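Local coordinates for hypothetical protein NE0471 (Nitrosomonas europaea, PDB 2AUW) that is of unknown function but may bind DNA, at residues B[66-69]-B[70-73]; B[133-136]-B[137-141]. All blocks are in the same frame, centred on the assembly; numbering follows the deposited sequence.

Contact 1. Residues B[66-69]-B[70-73]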
loop_
_atom_site.group_PDB
_atom_site.type_symbol
_atom_site.label_atom_id
_atom_site.label_comp_id
_atom_site.label_asym_id
_atom_site.label_seq_id
_atom_site.Cartn_x
_atom_site.Cartn_y
_atom_site.Cartn_z
ATOM N N SER B 66 -6.164 -10.456 -19.198
ATOM C CA SER B 66 -5.682 -11.822 -19.216
ATOM C C SER B 66 -5.059 -12.178 -20.568
ATOM O O SER B 66 -5.047 -11.374 -21.519
ATOM C CB SER B 66 -6.792 -12.811 -18.812
ATOM O OG SER B 66 -7.705 -13.047 -19.863
ATOM N N VAL B 67 -4.486 -13.370 -20.619
ATOM C CA VAL B 67 -4.007 -13.951 -21.859
ATOM C C VAL B 67 -5.212 -14.610 -22.495
ATOM O O VAL B 67 -5.860 -15.438 -21.884
ATOM C CB VAL B 67 -2.862 -14.960 -21.587
ATOM C CG1 VAL B 67 -2.543 -15.802 -22.842
ATOM C CG2 VAL B 67 -1.610 -14.248 -21.107
ATOM N N GLU B 68 -5.543 -14.221 -23.724
ATOM C CA GLU B 68 -6.801 -14.618 -24.309
ATOM C C GLU B 68 -6.635 -15.114 -25.744
ATOM O O GLU B 68 -5.742 -14.670 -26.464
ATOM C CB GLU B 68 -7.786 -13.438 -24.273
ATOM C CG GLU B 68 -9.084 -13.717 -25.031
ATOM C CD GLU B 68 -10.034 -12.566 -24.902
ATOM O OE1 GLU B 68 -10.803 -12.559 -23.917
ATOM O OE2 GLU B 68 -9.995 -11.674 -25.780
ATOM N N TRP B 69 -7.496 -16.050 -26.129
ATOM C CA TRP B 69 -7.588 -16.532 -27.505
ATOM C C TRP B 69 -9.021 -16.246 -27.909
ATOM O O TRP B 69 -9.255 -15.465 -28.824
ATOM C CB TRP B 69 -7.282 -18.031 -27.639
ATOM C CG TRP B 69 -5.832 -18.398 -27.454
ATOM C CD1 TRP B 69 -4.902 -18.574 -28.422
ATOM C CD2 TRP B 69 -5.167 -18.633 -26.204
ATOM N NE1 TRP B 69 -3.694 -18.933 -27.868
ATOM C CE2 TRP B 69 -3.828 -18.944 -26.496
ATOM C CE3 TRP B 69 -5.587 -18.619 -24.859
ATOM C CZ2 TRP B 69 -2.898 -19.237 -25.502
ATOM C CZ3 TRP B 69 -4.646 -18.879 -23.862
ATOM C CH2 TRP B 69 -3.329 -19.203 -24.187
ATOM N N PHE B 70 -9.971 -16.848 -27.198
ATOM C CA PHE B 70 -11.392 -16.528 -27.394
ATOM C C PHE B 70 -12.027 -15.756 -26.231
ATOM O O PHE B 70 -12.718 -14.767 -26.456
ATOM C CB PHE B 70 -12.214 -17.782 -27.738
ATOM C CG PHE B 70 -11.655 -18.586 -28.879
ATOM C CD1 PHE B 70 -11.019 -19.802 -28.644
ATOM C CD2 PHE B 70 -11.771 -18.128 -30.198
ATOM C CE1 PHE B 70 -10.492 -20.550 -29.695
ATOM C CE2 PHE B 70 -11.253 -18.870 -31.269
ATOM C CZ PHE B 70 -10.608 -20.088 -31.016
ATOM N N ASP B 71 -11.790 -16.197 -24.993
ATOM C CA ASP B 71 -12.451 -15.592 -23.833
ATOM C C ASP B 71 -11.643 -15.680 -22.529
ATOM O O ASP B 71 -11.745 -16.677 -21.791
ATOM C CB ASP B 71 -13.837 -16.213 -23.613
ATOM C CG ASP B 71 -14.611 -15.533 -22.497
ATOM O OD1 ASP B 71 -14.317 -14.355 -22.173
ATOM O OD2 ASP B 71 -15.514 -16.180 -21.934
ATOM N N THR B 72 -10.870 -14.626 -22.253
ATOM C CA THR B 72 -10.173 -14.456 -20.972
ATOM C C THR B 72 -9.710 -15.797 -20.333
ATOM O O THR B 72 -10.001 -16.075 -19.167
ATOM C CB THR B 72 -11.081 -13.701 -19.966
ATOM O OG1 THR B 72 -12.318 -14.414 -19.825
ATOM C CG2 THR B 72 -11.371 -12.283 -20.446
ATOM N N GLU B 73 -8.992 -16.614 -21.090
ATOM C CA GLU B 73 -8.708 -17.985 -20.642
ATOM C C GLU B 73 -7.769 -18.055 -19.440
ATOM O O GLU B 73 -8.066 -18.779 -18.473
ATOM C CB GLU B 73 -8.191 -18.869 -21.777
ATOM C CG GLU B 73 -9.274 -19.260 -22.797
ATOM C CD GLU B 73 -9.507 -18.190 -23.865
ATOM O OE1 GLU B 73 -10.284 -18.441 -24.803
ATOM O OE2 GLU B 73 -8.909 -17.102 -23.757
#
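E73 OE1 is gripped by two successive backbone N-H groups, F70 N at 2.9 Å and D71 N at 2.7 Å, while E73 OE2 receives W69 N at 3.0 Å, all inside a tight loop. This loop leaves strand 67-68, half of a small antiparallel pair with strand 59-60, and leads on to helix 76-86. D71 N reaches E73 OE1 from above the carboxylate plane, and F70 N meets it on the syn side, somewhat out of plane. W69 N also comes to E73 OE2 from above the plane, 42° out of it. The E73 chain is bent by the rotation about CB-CG (chi2 84°), which turns its carboxylate back into the loop, and the three bonds then fix its rotation. E73 OE2 also lies 3.8 Å from W69 CE3, at the indole edge and near the ring plane, with ring and carboxylate planes 79° apart. With an alanine in place of E73, the N-H groups of W69, F70 and D71 are likely to lose their shared acceptor and the turn to be freer to shift. E68 spans the loop a second way. Its chain is extended, with CG anti to the backbone N, and E68 OE1 accepts T72 N through its anti lone pair in a nearly straight bond of 2.7 Å. Its other oxygen bonds to H59 on the partner strand, so one carboxylate ties the loop to that strand. The W69 ring turns toward the protein interior, meeting the rings of F55 and F74. T72 takes left-handed helical backbone angles, and its methyl CG2 rests 3.5 Å from E68 OE1.

Contact 2. Residues B[133-136]-B[137-141]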
loop_
_atom_site.group_PDB
_atom_site.type_symbol
_atom_site.label_atom_id
_atom_site.label_comp_id
_atom_site.label_asym_id
_atom_site.label_seq_id
_atom_site.Cartn_x
_atom_site.Cartn_y
_atom_site.Cartn_z
ATOM N N THR B 133 16.720 -19.554 -1.115
ATOM C CA THR B 133 16.895 -19.594 0.353
ATOM C C THR B 133 15.554 -19.368 1.123
ATOM O O THR B 133 15.267 -20.031 2.127
ATOM C CB THR B 133 17.920 -18.540 0.806
ATOM O OG1 THR B 133 19.052 -18.524 -0.095
ATOM C CG2 THR B 133 18.382 -18.837 2.197
ATOM N N ILE B 134 14.739 -18.437 0.629
ATOM C CA ILE B 134 13.461 -18.101 1.270
ATOM C C ILE B 134 12.495 -19.267 1.140
ATOM O O ILE B 134 11.872 -19.670 2.128
ATOM C CB ILE B 134 12.861 -16.774 0.685
ATOM C CG1 ILE B 134 13.654 -15.563 1.212
ATOM C CG2 ILE B 134 11.338 -16.634 1.015
ATOM C CD1 ILE B 134 13.618 -15.438 2.753
ATOM N N TRP B 135 12.371 -19.829 -0.069
ATOM C CA TRP B 135 11.497 -20.989 -0.239
ATOM C C TRP B 135 11.915 -22.213 0.599
ATOM O O TRP B 135 11.075 -22.873 1.210
ATOM C CB TRP B 135 11.302 -21.341 -1.719
ATOM C CG TRP B 135 10.294 -22.436 -1.897
ATOM C CD1 TRP B 135 10.516 -23.685 -2.422
ATOM C CD2 TRP B 135 8.920 -22.409 -1.487
ATOM N NE1 TRP B 135 9.359 -24.427 -2.366
ATOM C CE2 TRP B 135 8.361 -23.663 -1.820
ATOM C CE3 TRP B 135 8.097 -21.432 -0.896
ATOM C CZ2 TRP B 135 7.022 -23.975 -1.577
ATOM C CZ3 TRP B 135 6.756 -21.751 -0.642
ATOM C CH2 TRP B 135 6.234 -23.015 -1.001
ATOM N N LEU B 136 13.212 -22.498 0.659
ATOM C CA LEU B 136 13.694 -23.549 1.545
ATOM C C LEU B 136 13.296 -23.252 3.007
ATOM O O LEU B 136 12.876 -24.157 3.735
ATOM C CB LEU B 136 15.214 -23.699 1.394
ATOM C CG LEU B 136 15.736 -24.283 0.064
ATOM C CD1 LEU B 136 17.256 -24.201 0.060
ATOM C CD2 LEU B 136 15.307 -25.736 -0.103
ATOM N N ALA B 137 13.398 -21.982 3.415
ATOM C CA ALA B 137 12.959 -21.558 4.747
ATOM C C ALA B 137 11.476 -21.802 4.974
ATOM O O ALA B 137 11.117 -22.272 6.060
ATOM C CB ALA B 137 13.296 -20.081 5.034
ATOM N N CYS B 138 10.632 -21.514 3.972
ATOM C CA CYS B 138 9.183 -21.819 4.069
ATOM C C CYS B 138 8.966 -23.300 4.370
ATOM O O CYS B 138 8.243 -23.638 5.312
ATOM C CB CYS B 138 8.390 -21.394 2.817
ATOM S SG CYS B 138 8.451 -19.613 2.448
ATOM N N LEU B 139 9.645 -24.161 3.606
ATOM C CA LEU B 139 9.524 -25.609 3.752
ATOM C C LEU B 139 10.102 -26.115 5.083
ATOM O O LEU B 139 9.529 -26.998 5.717
ATOM C CB LEU B 139 10.147 -26.346 2.550
ATOM C CG LEU B 139 9.472 -26.098 1.195
ATOM C CD1 LEU B 139 10.184 -26.841 0.067
ATOM C CD2 LEU B 139 7.997 -26.449 1.241
ATOM N N GLY B 140 11.210 -25.533 5.525
ATOM C CA GLY B 140 11.796 -25.876 6.815
ATOM C C GLY B 140 10.915 -25.495 7.982
ATOM O O GLY B 140 10.784 -26.259 8.945
ATOM N N TRP B 141 10.312 -24.308 7.904
ATOM C CA TRP B 141 9.376 -23.889 8.930
ATOM C C TRP B 141 8.183 -24.849 8.976
ATOM O O TRP B 141 7.731 -25.243 10.052
ATOM C CB TRP B 141 8.909 -22.459 8.697
ATOM C CG TRP B 141 7.925 -21.989 9.736
ATOM C CD1 TRP B 141 8.208 -21.378 10.927
ATOM C CD2 TRP B 141 6.497 -22.084 9.656
ATOM N NE1 TRP B 141 7.036 -21.110 11.613
ATOM C CE2 TRP B 141 5.972 -21.523 10.848
ATOM C CE3 TRP B 141 5.608 -22.606 8.694
ATOM C CZ2 TRP B 141 4.587 -21.446 11.101
ATOM C CZ3 TRP B 141 4.233 -22.539 8.948
ATOM C CH2 TRP B 141 3.737 -21.958 10.155
#
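G140 N binds L136 O at 2.8 Å and C138 N binds I134 O at 2.9 Å, the two shortest of four consecutive i to i+4 bonds here in helix 132-144. A137 N to T133 O and L139 N to W135 O complete the set. In the C138 bond the donor lies in the carbonyl plane, whereas in the A137 bond it is tilted 28° from it. On this scaffold W135 meets residues three and four positions further along. Its CG stands anti to the backbone N (chi1 -174°), which carries the indole along the helix toward C138 and L139. L139 comes over one face: its CG sits 4.2 Å from the centroid of the five-membered ring of W135 and 25° off the normal, a CH-pi contact displaced toward the rim. The two methyls of L139 spread along the indole, CD1 reaching 3.5 Å from W135 NE1 and CD2 lying 3.9 Å from W135 CZ2. C138 approaches the benzo part of the ring instead. Its CB is 3.7 Å from W135 CE3, and its sulfur makes an oblique Cys sulfur-aromatic contact with the six-membered ring. The buried C138 faces inward, touching F95 and W98 of helix 92-101 and L113 of helix 106-113. W135 rests against M94 and R101 of helix 92-101, while A137 also reaches L113, so this part of helix 132-144 packs across two neighbouring helices of the bundle.

How the contacts relate
Contact 1 and contact 2 are both local, but they belong to different parts of the chain, on opposite sides of its centre, with centres 34 Å apart and no touch between them. Contact 1 is partly buried and lies in the DUF2442 region, where a loop leaves a short strand; it depends on carboxylates accepting backbone N-H groups that have no regular helix or strand to pair them. Contact 2 lies near the surface of the helical part, where main-chain bonds are settled by the helix itself and the side chains add aromatic and aliphatic packing. The two share no helix or strand.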